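Local coordinates for flagellar hook associated protein type 3 FlgL (Legionella pneumophila subsp. pneumophila, PDB 5YTI), which probably serves as a structural protein of the bacterial flagellum, a hook-associated member of the flagellin family at the junction between hook and filament, at residues N82-L87 / G336-V341; R89-Q94 / A329-A334; D222-T227 / N270-V275; L236-S241 / S265-N270. One frame throughout, in Å; residues are numbered along the deposited sequence.

Contact 1. Residues N82-L87 / G336-V341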
loop_
_atom_site.group_PDB
_atom_site.type_symbol
_atom_site.label_atom_id
_atom_site.label_comp_id
_atom_site.label_asym_id
_atom_site.label_seq_id
_atom_site.Cartn_x
_atom_site.Cartn_y
_atom_site.Cartn_z
ATOM N N ASN A 82 7.773 -0.391 19.777
ATOM C CA ASN A 82 7.481 -1.772 20.249
ATOM C C ASN A 82 7.074 -2.683 19.085
ATOM O O ASN A 82 7.471 -3.838 19.007
ATOM C CB ASN A 82 6.299 -1.804 21.254
ATOM C CG ASN A 82 6.626 -1.233 22.623
ATOM O OD1 ASN A 82 7.769 -1.251 23.075
ATOM N ND2 ASN A 82 5.594 -0.723 23.300
ATOM N N ALA A 83 6.220 -2.155 18.221
ATOM C CA ALA A 83 5.657 -2.920 17.158
ATOM C C ALA A 83 6.709 -3.225 16.106
ATOM O O ALA A 83 6.596 -4.228 15.372
ATOM C CB ALA A 83 4.501 -2.169 16.542
ATOM N N VAL A 84 7.737 -2.388 16.010
ATOM C CA VAL A 84 8.844 -2.722 15.101
ATOM C C VAL A 84 9.610 -3.905 15.703
ATOM O O VAL A 84 9.846 -4.905 15.033
ATOM C CB VAL A 84 9.765 -1.517 14.801
ATOM C CG1 VAL A 84 11.082 -1.967 14.156
ATOM C CG2 VAL A 84 9.023 -0.513 13.924
ATOM N N ASN A 85 9.951 -3.799 16.979
ATOM C CA ASN A 85 10.537 -4.919 17.708
ATOM C C ASN A 85 9.884 -6.259 17.390
ATOM O O ASN A 85 10.578 -7.245 17.095
ATOM C CB ASN A 85 10.443 -4.669 19.204
ATOM C CG ASN A 85 11.490 -3.701 19.676
ATOM O OD1 ASN A 85 12.481 -3.471 18.972
ATOM N ND2 ASN A 85 11.288 -3.124 20.867
ATOM N N SER A 86 8.558 -6.292 17.460
ATOM C CA SER A 86 7.825 -7.502 17.161
ATOM C C SER A 86 8.054 -7.959 15.707
ATOM O O SER A 86 8.173 -9.156 15.431
ATOM C CB SER A 86 6.333 -7.301 17.444
ATOM O OG SER A 86 6.088 -7.080 18.824
ATOM N N LEU A 87 8.126 -7.019 14.771
ATOM C CA LEU A 87 8.267 -7.385 13.383
ATOM C C LEU A 87 9.655 -7.784 13.091
ATOM O O LEU A 87 9.866 -8.562 12.180
ATOM C CB LEU A 87 7.907 -6.221 12.495
ATOM C CG LEU A 87 6.392 -6.005 12.462
ATOM C CD1 LEU A 87 6.026 -4.574 12.072
ATOM C CD2 LEU A 87 5.768 -7.023 11.510
ATOM N N GLY A 336 8.836 -1.377 6.684
ATOM C CA GLY A 336 9.060 -0.091 6.039
ATOM C C GLY A 336 7.906 0.877 6.268
ATOM O O GLY A 336 8.087 2.077 6.545
ATOM N N HIS A 337 6.696 0.354 6.164
ATOM C CA HIS A 337 5.537 1.198 6.233
ATOM C C HIS A 337 5.446 1.876 7.577
ATOM O O HIS A 337 5.053 3.034 7.685
ATOM C CB HIS A 337 4.305 0.372 6.004
ATOM C CG HIS A 337 3.060 1.093 6.348
ATOM N ND1 HIS A 337 2.664 2.231 5.680
ATOM C CD2 HIS A 337 2.134 0.865 7.310
ATOM C CE1 HIS A 337 1.530 2.661 6.212
ATOM N NE2 HIS A 337 1.194 1.854 7.209
ATOM N N ILE A 338 5.795 1.152 8.617
ATOM C CA ILE A 338 5.736 1.704 9.959
ATOM C C ILE A 338 6.824 2.738 10.172
ATOM O O ILE A 338 6.557 3.821 10.680
ATOM C CB ILE A 338 5.838 0.604 11.020
ATOM C CG1 ILE A 338 4.533 -0.158 11.030
ATOM C CG2 ILE A 338 6.065 1.176 12.402
ATOM C CD1 ILE A 338 4.528 -1.192 12.111
ATOM N N LEU A 339 8.047 2.423 9.781
ATOM C CA LEU A 339 9.080 3.440 9.765
ATOM C C LEU A 339 8.616 4.747 9.094
ATOM O O LEU A 339 9.061 5.817 9.500
ATOM C CB LEU A 339 10.344 2.920 9.073
ATOM C CG LEU A 339 11.515 3.904 8.979
ATOM C CD1 LEU A 339 11.971 4.409 10.349
ATOM C CD2 LEU A 339 12.677 3.251 8.245
ATOM N N SER A 340 7.750 4.687 8.075
ATOM C CA SER A 340 7.333 5.924 7.410
ATOM C C SER A 340 6.345 6.635 8.294
ATOM O O SER A 340 6.340 7.863 8.360
ATOM C CB SER A 340 6.773 5.708 6.000
ATOM O OG SER A 340 5.463 5.161 5.990
ATOM N N VAL A 341 5.518 5.874 9.001
ATOM C CA VAL A 341 4.651 6.479 10.005
ATOM C C VAL A 341 5.513 7.090 11.094
ATOM O O VAL A 341 5.227 8.169 11.532
ATOM C CB VAL A 341 3.634 5.496 10.610
ATOM C CG1 VAL A 341 2.817 6.168 11.686
ATOM C CG2 VAL A 341 2.685 4.966 9.546
#
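Ile-338 carries the packing between residues 82-87 and 336-341 by offering two separate branches to two residues one helical turn apart. Its first torsion (chi1 -73°) turns the short branch, CG2, to Val-84 and the longer one, ending in CD1, to Leu-87. The long arm, extended as far as CD1, meets the side chain of Leu-87 tip to tip, CD1 of Ile-338 lying 3.7 Å from CD1 of Leu-87. This is the buried half of the contact, where Leu-87 also rests on Leu-335 of the facing helix. The two segments belong to the long helices 49-96 and 316-374, whose pairing recalls the bundle of N- and C-terminal helices that forms the rod of flagellin. The solvent-facing side is that of Val-84, which remains partly exposed yet packs just as closely: Val-84 and Ile-338 slide past one another in opposite directions, the CG2 atoms of the two residues 3.7 Å apart. Farther round helix 316-374, the OG of Ser-340 donates to the carbonyl oxygen of His-337, 2.8 Å away, and is also within hydrogen-bonding distance of the backbone oxygen of Ala-291 of the second subunit, so its single proton must be shared or alternate between the two.

Contact 2. Residues R89-Q94 / A329-A334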
loop_
_atom_site.group_PDB
_atom_site.type_symbol
_atom_site.label_atom_id
_atom_site.label_comp_id
_atom_site.label_asym_id
_atom_site.label_seq_id
_atom_site.Cartn_x
_atom_site.Cartn_y
_atom_site.Cartn_z
ATOM N N ARG A 89 11.577 -9.543 14.807
ATOM C CA ARG A 89 11.676 -10.902 15.267
ATOM C C ARG A 89 10.858 -11.749 14.312
ATOM O O ARG A 89 11.347 -12.782 13.849
ATOM C CB ARG A 89 11.179 -11.027 16.729
ATOM C CG ARG A 89 11.124 -12.440 17.332
ATOM C CD ARG A 89 12.447 -13.222 17.268
ATOM N NE ARG A 89 12.233 -14.645 17.574
ATOM C CZ ARG A 89 12.938 -15.660 17.057
ATOM N NH1 ARG A 89 13.943 -15.444 16.226
ATOM N NH2 ARG A 89 12.644 -16.912 17.375
ATOM N N LEU A 90 9.643 -11.319 13.979
ATOM C CA LEU A 90 8.888 -12.034 12.956
ATOM C C LEU A 90 9.729 -12.205 11.685
ATOM O O LEU A 90 9.546 -13.156 10.925
ATOM C CB LEU A 90 7.570 -11.321 12.648
ATOM C CG LEU A 90 6.495 -11.481 13.733
ATOM C CD1 LEU A 90 5.453 -10.389 13.644
ATOM C CD2 LEU A 90 5.846 -12.858 13.665
ATOM N N ARG A 91 10.663 -11.296 11.444
ATOM C CA ARG A 91 11.469 -11.387 10.242
ATOM C C ARG A 91 12.572 -12.423 10.427
ATOM O O ARG A 91 12.891 -13.168 9.505
ATOM C CB ARG A 91 12.047 -10.021 9.879
ATOM C CG ARG A 91 13.209 -10.160 8.946
ATOM C CD ARG A 91 13.522 -8.926 8.148
ATOM N NE ARG A 91 14.634 -9.263 7.261
ATOM C CZ ARG A 91 14.962 -8.562 6.190
ATOM N NH1 ARG A 91 14.280 -7.456 5.889
ATOM N NH2 ARG A 91 15.970 -8.956 5.433
ATOM N N GLU A 92 13.161 -12.452 11.620
ATOM C CA GLU A 92 14.135 -13.493 11.985
ATOM C C GLU A 92 13.446 -14.835 11.785
ATOM O O GLU A 92 13.904 -15.660 10.989
ATOM C CB GLU A 92 14.622 -13.361 13.439
ATOM C CG GLU A 92 15.561 -12.186 13.743
ATOM C CD GLU A 92 16.061 -12.110 15.187
ATOM O OE1 GLU A 92 15.313 -11.815 16.162
ATOM O OE2 GLU A 92 17.266 -12.309 15.351
ATOM N N ILE A 93 12.310 -15.019 12.456
ATOM C CA ILE A 93 11.460 -16.211 12.277
ATOM C C ILE A 93 11.185 -16.561 10.805
ATOM O O ILE A 93 11.436 -17.684 10.407
ATOM C CB ILE A 93 10.105 -16.098 13.022
ATOM C CG1 ILE A 93 10.318 -16.170 14.524
ATOM C CG2 ILE A 93 9.163 -17.223 12.604
ATOM C CD1 ILE A 93 9.061 -16.004 15.366
ATOM N N GLN A 94 10.686 -15.621 10.000
ATOM C CA GLN A 94 10.363 -15.956 8.607
ATOM C C GLN A 94 11.565 -16.471 7.866
ATOM O O GLN A 94 11.403 -17.308 6.983
ATOM C CB GLN A 94 9.749 -14.790 7.811
ATOM C CG GLN A 94 9.236 -15.142 6.398
ATOM C CD GLN A 94 8.520 -16.486 6.303
ATOM O OE1 GLN A 94 7.749 -16.877 7.173
ATOM N NE2 GLN A 94 8.775 -17.193 5.232
ATOM N N ALA A 329 8.689 -10.552 1.969
ATOM C CA ALA A 329 8.477 -9.221 1.400
ATOM C C ALA A 329 7.429 -8.458 2.183
ATOM O O ALA A 329 7.509 -7.245 2.315
ATOM C CB ALA A 329 8.074 -9.305 -0.065
ATOM N N GLN A 330 6.449 -9.173 2.714
ATOM C CA GLN A 330 5.343 -8.505 3.385
ATOM C C GLN A 330 5.691 -7.998 4.767
ATOM O O GLN A 330 5.320 -6.877 5.133
ATOM C CB GLN A 330 4.131 -9.424 3.428
ATOM C CG GLN A 330 3.533 -9.563 2.041
ATOM C CD GLN A 330 2.260 -10.367 2.017
ATOM O OE1 GLN A 330 1.881 -10.851 0.950
ATOM N NE2 GLN A 330 1.573 -10.503 3.178
ATOM N N ILE A 331 6.370 -8.852 5.527
ATOM C CA ILE A 331 7.037 -8.440 6.735
ATOM C C ILE A 331 7.888 -7.204 6.498
ATOM O O ILE A 331 7.842 -6.304 7.320
ATOM C CB ILE A 331 7.956 -9.521 7.268
ATOM C CG1 ILE A 331 7.169 -10.534 8.065
ATOM C CG2 ILE A 331 9.002 -8.909 8.158
ATOM C CD1 ILE A 331 6.197 -9.903 9.031
ATOM N N ASP A 332 8.643 -7.148 5.395
ATOM C CA ASP A 332 9.473 -5.989 5.121
ATOM C C ASP A 332 8.640 -4.794 4.749
ATOM O O ASP A 332 8.848 -3.721 5.294
ATOM C CB ASP A 332 10.463 -6.248 3.997
ATOM C CG ASP A 332 11.595 -7.169 4.416
ATOM O OD1 ASP A 332 11.607 -7.552 5.612
ATOM O OD2 ASP A 332 12.462 -7.514 3.565
ATOM N N SER A 333 7.713 -4.966 3.806
ATOM C CA SER A 333 6.815 -3.881 3.388
ATOM C C SER A 333 6.234 -3.171 4.610
ATOM O O SER A 333 6.031 -1.957 4.595
ATOM C CB SER A 333 5.669 -4.430 2.545
ATOM O OG SER A 333 5.948 -4.387 1.149
ATOM N N ALA A 334 5.991 -3.958 5.655
ATOM C CA ALA A 334 5.368 -3.509 6.856
ATOM C C ALA A 334 6.376 -2.913 7.810
ATOM O O ALA A 334 6.088 -1.973 8.518
ATOM C CB ALA A 334 4.665 -4.674 7.524
#
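Within the antiparallel pair formed by helices 49-96 and 316-374, Arg-91 and Ile-331 sit at the point of closest backbone approach, their CA atoms 6.4 Å apart. The axes of the two short segments approach to 9.8 Å, with their directions 164° apart, so the helices run nearly alongside in opposite directions. Ile-331 fills the interval with both branches: its CG2 lies 3.7 Å from CB of Arg-91, and its CD1 reaches CB of Leu-90 at a longer 4.1 Å. These apolar atoms lie between the helices with a charged pair beside them, and the first helix of the pair falls in the region assigned to the flagellin N-terminal helices. The charged pair is a salt bridge. With CG of Arg-91 anti to the backbone N (chi1 161°) and the chain extended to NE, the guanidinium is carried across to Asp-332, where NH1 of Arg-91 serves both carboxylate oxygens, 2.7 Å from OD1 of Asp-332 and 3.0 Å from its OD2. The guanidinium and carboxylate planes are only 23° apart, yet the approach is oblique to the guanidinium. The second subunit reaches both groups: its Ala-217 oxygen takes a weak hydrogen bond from NH2 of Arg-91, while its Glu-216 brings a like charge close to Asp-332, on which its Arg-192 also packs.

Contact 3. Residues D222-T227 / N270-V275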
loop_
_atom_site.group_PDB
_atom_site.type_symbol
_atom_site.label_atom_id
_atom_site.label_comp_id
_atom_site.label_asym_id
_atom_site.label_seq_id
_atom_site.Cartn_x
_atom_site.Cartn_y
_atom_site.Cartn_z
ATOM N N ASP A 222 -2.233 -7.132 -14.377
ATOM C CA ASP A 222 -3.098 -8.196 -14.882
ATOM C C ASP A 222 -3.058 -9.393 -13.935
ATOM O O ASP A 222 -2.222 -9.484 -13.054
ATOM C CB ASP A 222 -2.653 -8.613 -16.296
ATOM C CG ASP A 222 -3.761 -9.328 -17.126
ATOM O OD1 ASP A 222 -4.876 -9.557 -16.588
ATOM O OD2 ASP A 222 -3.488 -9.664 -18.325
ATOM N N ASN A 223 -3.996 -10.304 -14.129
ATOM C CA ASN A 223 -3.988 -11.615 -13.488
ATOM C C ASN A 223 -3.335 -12.632 -14.441
ATOM O O ASN A 223 -3.878 -13.001 -15.516
ATOM C CB ASN A 223 -5.414 -12.044 -13.157
ATOM C CG ASN A 223 -5.938 -11.386 -11.932
ATOM O OD1 ASN A 223 -5.430 -11.625 -10.872
ATOM N ND2 ASN A 223 -6.970 -10.592 -12.059
ATOM N N TYR A 224 -2.159 -13.081 -14.025
ATOM C CA TYR A 224 -1.282 -13.859 -14.882
ATOM C C TYR A 224 -1.255 -15.279 -14.402
ATOM O O TYR A 224 -1.381 -15.545 -13.228
ATOM C CB TYR A 224 0.151 -13.270 -14.879
ATOM C CG TYR A 224 0.284 -11.931 -15.583
ATOM C CD1 TYR A 224 0.467 -11.869 -16.934
ATOM C CD2 TYR A 224 0.228 -10.742 -14.877
ATOM C CE1 TYR A 224 0.576 -10.649 -17.584
ATOM C CE2 TYR A 224 0.343 -9.517 -15.501
ATOM C CZ TYR A 224 0.522 -9.465 -16.865
ATOM O OH TYR A 224 0.641 -8.238 -17.528
ATOM N N THR A 225 -1.073 -16.193 -15.325
ATOM C CA THR A 225 -0.913 -17.569 -14.991
ATOM C C THR A 225 0.334 -18.077 -15.703
ATOM O O THR A 225 0.526 -17.882 -16.913
ATOM C CB THR A 225 -2.178 -18.340 -15.386
ATOM O OG1 THR A 225 -3.332 -17.527 -15.078
ATOM C CG2 THR A 225 -2.228 -19.696 -14.649
HETATM N N MSE A 226 1.202 -18.686 -14.912
HETATM C CA MSE A 226 2.456 -19.247 -15.395
HETATM C C MSE A 226 2.299 -20.738 -15.362
HETATM O O MSE A 226 1.991 -21.334 -14.319
HETATM C CB MSE A 226 3.616 -18.813 -14.494
HETATM C CG MSE A 226 4.986 -19.252 -15.028
HETATM SE SE MSE A 226 6.452 -18.854 -13.761
HETATM C CE MSE A 226 6.993 -17.331 -14.875
ATOM N N THR A 227 2.511 -21.354 -16.507
ATOM C CA THR A 227 2.198 -22.751 -16.685
ATOM C C THR A 227 3.469 -23.370 -17.289
ATOM O O THR A 227 3.996 -22.876 -18.308
ATOM C CB THR A 227 0.917 -22.906 -17.579
ATOM O OG1 THR A 227 0.725 -21.729 -18.375
ATOM C CG2 THR A 227 -0.386 -23.034 -16.738
ATOM N N ASN A 270 5.941 -7.945 -19.369
ATOM C CA ASN A 270 5.263 -6.677 -19.099
ATOM C C ASN A 270 5.834 -5.947 -17.886
ATOM O O ASN A 270 5.185 -5.815 -16.853
ATOM C CB ASN A 270 3.771 -6.920 -18.915
ATOM C CG ASN A 270 3.079 -7.305 -20.179
ATOM O OD1 ASN A 270 3.610 -7.145 -21.278
ATOM N ND2 ASN A 270 1.851 -7.779 -20.033
ATOM N N GLY A 271 7.071 -5.520 -18.015
ATOM C CA GLY A 271 7.726 -4.760 -16.964
ATOM C C GLY A 271 8.166 -5.465 -15.699
ATOM O O GLY A 271 8.681 -4.807 -14.816
HETATM N N MSE A 272 7.976 -6.777 -15.583
HETATM C CA MSE A 272 8.270 -7.485 -14.316
HETATM C C MSE A 272 9.319 -8.539 -14.542
HETATM O O MSE A 272 9.395 -9.088 -15.636
HETATM C CB MSE A 272 7.024 -8.169 -13.730
HETATM C CG MSE A 272 5.811 -7.261 -13.534
HETATM SE SE MSE A 272 4.142 -8.320 -13.502
HETATM C CE MSE A 272 2.966 -6.876 -12.940
ATOM N N GLU A 273 10.136 -8.826 -13.519
ATOM C CA GLU A 273 11.108 -9.937 -13.557
ATOM C C GLU A 273 10.944 -10.822 -12.313
ATOM O O GLU A 273 10.562 -10.332 -11.253
ATOM C CB GLU A 273 12.561 -9.408 -13.675
ATOM C CG GLU A 273 12.940 -8.918 -15.088
ATOM C CD GLU A 273 14.383 -8.429 -15.240
ATOM O OE1 GLU A 273 15.242 -8.731 -14.358
ATOM O OE2 GLU A 273 14.659 -7.753 -16.274
HETATM N N MSE A 274 11.206 -12.122 -12.454
HETATM C CA MSE A 274 11.179 -13.082 -11.339
HETATM C C MSE A 274 12.041 -14.274 -11.669
HETATM O O MSE A 274 12.473 -14.433 -12.808
HETATM C CB MSE A 274 9.755 -13.507 -10.962
HETATM C CG MSE A 274 8.942 -14.382 -11.938
HETATM SE SE MSE A 274 7.068 -13.705 -12.072
HETATM C CE MSE A 274 7.488 -12.251 -13.326
ATOM N N VAL A 275 12.348 -15.113 -10.680
ATOM C CA VAL A 275 13.297 -16.205 -10.908
ATOM C C VAL A 275 12.769 -17.500 -10.335
ATOM O O VAL A 275 12.414 -17.545 -9.155
ATOM C CB VAL A 275 14.668 -15.873 -10.285
ATOM C CG1 VAL A 275 15.555 -17.111 -10.170
ATOM C CG2 VAL A 275 15.362 -14.794 -11.106
#
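Tyr-224 stands on an extended strand, whereas its partner Asn-270 lies in a tight turn where the backbone, with positive phi at both Asn-270 and Gly-271, swings from strand 266-269 into strand 272-277. The tyrosine side chain spans the distance between them. Its CG is anti to the carbonyl carbon (chi1 -70°), and the ring projects toward the turn until OH of Tyr-224 accepts a hydrogen bond from ND2 of Asn-270 at 2.8 Å. The bond is almost straight, 174° at the hydrogen, and the hydroxyl oxygen lies nearly in the plane of the asparagine amide; seen from the ring, ND2 comes in at the edge. The same hydroxyl is bonded to the backbone oxygen of Val-220, so two partners grip this polar atom and fix the far end of the ring.

The setting is a pair of antiparallel sheets packed against each other: strand 224-230 belongs to one, and the hairpin 266-277 to the other. Met-272, present as selenomethionine, enters between them and makes a Met-aromatic contact. Its SE is 4.5 Å from CE2 of Tyr-224 and 5.2 Å from the ring centroid, approaching obliquely, 40° off the ring normal. Across the opposite face, near the rim, lies CG of Asp-222, a residue whose carboxylate is itself held by the backbone N of Leu-244 and the hydroxyl of Ser-245.

Contact 4. Residues L236-S241 / S265-N270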
loop_
_atom_site.group_PDB
_atom_site.type_symbol
_atom_site.label_atom_id
_atom_site.label_comp_id
_atom_site.label_asym_id
_atom_site.label_seq_id
_atom_site.Cartn_x
_atom_site.Cartn_y
_atom_site.Cartn_z
ATOM N N LEU A 236 11.154 -29.103 -21.171
ATOM C CA LEU A 236 10.265 -28.304 -20.330
ATOM C C LEU A 236 10.325 -26.844 -20.755
ATOM O O LEU A 236 11.394 -26.341 -21.146
ATOM C CB LEU A 236 10.675 -28.406 -18.868
ATOM C CG LEU A 236 9.880 -29.346 -17.976
ATOM C CD1 LEU A 236 10.680 -29.664 -16.716
ATOM C CD2 LEU A 236 8.526 -28.722 -17.647
ATOM N N VAL A 237 9.191 -26.156 -20.652
ATOM C CA VAL A 237 9.062 -24.834 -21.248
ATOM C C VAL A 237 8.134 -23.977 -20.378
ATOM O O VAL A 237 7.344 -24.501 -19.603
ATOM C CB VAL A 237 8.589 -24.982 -22.731
ATOM C CG1 VAL A 237 7.103 -24.691 -22.891
ATOM C CG2 VAL A 237 9.412 -24.115 -23.681
ATOM N N VAL A 238 8.253 -22.659 -20.486
ATOM C CA VAL A 238 7.574 -21.736 -19.564
ATOM C C VAL A 238 6.620 -20.834 -20.313
ATOM O O VAL A 238 7.024 -20.122 -21.264
ATOM C CB VAL A 238 8.590 -20.832 -18.820
ATOM C CG1 VAL A 238 7.908 -19.731 -18.014
ATOM C CG2 VAL A 238 9.444 -21.669 -17.908
HETATM N N MSE A 239 5.361 -20.847 -19.879
HETATM C CA MSE A 239 4.346 -20.053 -20.559
HETATM C C MSE A 239 3.679 -19.132 -19.606
HETATM O O MSE A 239 3.524 -19.435 -18.431
HETATM C CB MSE A 239 3.369 -20.985 -21.240
HETATM C CG MSE A 239 4.110 -21.504 -22.460
HETATM SE SE MSE A 239 3.033 -22.786 -23.470
HETATM C CE MSE A 239 2.937 -24.236 -22.127
ATOM N N VAL A 240 3.302 -17.974 -20.118
ATOM C CA VAL A 240 2.564 -17.006 -19.330
ATOM C C VAL A 240 1.492 -16.352 -20.168
ATOM O O VAL A 240 1.724 -15.928 -21.313
ATOM C CB VAL A 240 3.500 -15.912 -18.752
ATOM C CG1 VAL A 240 2.710 -14.766 -18.140
ATOM C CG2 VAL A 240 4.424 -16.504 -17.704
ATOM N N SER A 241 0.315 -16.268 -19.586
ATOM C CA SER A 241 -0.770 -15.570 -20.225
ATOM C C SER A 241 -1.561 -14.938 -19.110
ATOM O O SER A 241 -1.213 -15.091 -17.952
ATOM C CB SER A 241 -1.630 -16.545 -21.004
ATOM O OG SER A 241 -2.290 -17.375 -20.064
ATOM N N SER A 265 16.857 -18.868 -13.573
ATOM C CA SER A 265 16.924 -17.869 -14.658
ATOM C C SER A 265 15.771 -16.873 -14.588
ATOM O O SER A 265 14.638 -17.222 -14.196
ATOM C CB SER A 265 16.901 -18.562 -16.016
ATOM O OG SER A 265 17.548 -17.789 -17.015
ATOM N N ALA A 266 16.087 -15.637 -14.979
ATOM C CA ALA A 266 15.152 -14.495 -14.900
ATOM C C ALA A 266 14.139 -14.479 -16.063
ATOM O O ALA A 266 14.498 -14.275 -17.234
ATOM C CB ALA A 266 15.911 -13.161 -14.819
ATOM N N ILE A 267 12.881 -14.718 -15.685
ATOM C CA ILE A 267 11.741 -14.688 -16.563
ATOM C C ILE A 267 11.155 -13.297 -16.474
ATOM O O ILE A 267 10.905 -12.794 -15.387
ATOM C CB ILE A 267 10.658 -15.656 -16.105
ATOM C CG1 ILE A 267 11.265 -17.019 -15.800
ATOM C CG2 ILE A 267 9.608 -15.757 -17.178
ATOM C CD1 ILE A 267 12.044 -17.612 -16.963
ATOM N N GLY A 268 10.946 -12.662 -17.619
ATOM C CA GLY A 268 10.443 -11.306 -17.627
ATOM C C GLY A 268 9.328 -11.092 -18.630
ATOM O O GLY A 268 9.385 -11.576 -19.790
ATOM N N PHE A 269 8.328 -10.350 -18.166
ATOM C CA PHE A 269 7.225 -9.934 -18.990
ATOM C C PHE A 269 6.569 -8.665 -18.452
ATOM O O PHE A 269 6.595 -8.362 -17.260
ATOM C CB PHE A 269 6.194 -11.073 -19.137
ATOM C CG PHE A 269 5.630 -11.573 -17.832
ATOM C CD1 PHE A 269 6.287 -12.543 -17.105
ATOM C CD2 PHE A 269 4.425 -11.073 -17.337
ATOM C CE1 PHE A 269 5.759 -13.009 -15.922
ATOM C CE2 PHE A 269 3.912 -11.502 -16.114
ATOM C CZ PHE A 269 4.577 -12.481 -15.414
ATOM N N ASN A 270 5.941 -7.945 -19.369
ATOM C CA ASN A 270 5.263 -6.677 -19.099
ATOM C C ASN A 270 5.834 -5.947 -17.886
ATOM O O ASN A 270 5.185 -5.815 -16.853
ATOM C CB ASN A 270 3.771 -6.920 -18.915
ATOM C CG ASN A 270 3.079 -7.305 -20.179
ATOM O OD1 ASN A 270 3.610 -7.145 -21.278
ATOM N ND2 ASN A 270 1.851 -7.779 -20.033
#
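Val-240 presses a methyl group onto the aromatic ring of Phe-269, and these two residues, followed by Ile-267, bury the most surface between 236-241 and 265-270. CG1 of Val-240 lies 3.9 Å from the centroid of the Phe-269 ring and 8° off its normal, a CH-pi contact almost exactly above the ring centre. The second methyl, CG2 of Val-240, reaches the rim at CE1 of Phe-269, 4.1 Å away. The crowded position of CG between the backbone N and the carbonyl carbon (chi1 58°) carries the Phe-269 ring toward Val-240, and chi2 of -86° turns its face to the methyl; the two side chains cross at about a right angle. The strands concerned lie in different antiparallel sheets that face each other, and their backbones stay well apart: the CA atoms of Val-240 and Phe-269 are 8.5 Å from one another, an interval bridged by side chains alone. Two residues earlier on each strand the pattern repeats more loosely, with CG1 of Val-238 at 4.4 Å from CG2 of Ile-267. Ile-267 remains partly exposed and leans as well on Met-226 of strand 224-230, the neighbour of 236-242 in the facing sheet. That strand also supplies Tyr-224, whose ring meets that of Phe-269 with the planes inclined to each other.

In the fold
All four contacts are mainly buried, but they fall into two regions. Contacts 1 and 2 join the same two long helices near the centre of the chain; their centres are about 10 Å apart, and they touch where CD2 of Leu-87 meets CD1 of Ile-331, 3.8 Å away. Contacts 3 and 4, centred about 7 Å apart, lie farther out, join the same two sheets and share Asn-270. The chemistry follows the place: aliphatic packing in contact 1, a salt bridge beside the apolar layer in contact 2, an aromatic ring with polar and selenium partners in contact 3, apolar packing on a ring in contact 4. The second subunit touches contacts 1 to 3 but leaves contact 4 alone.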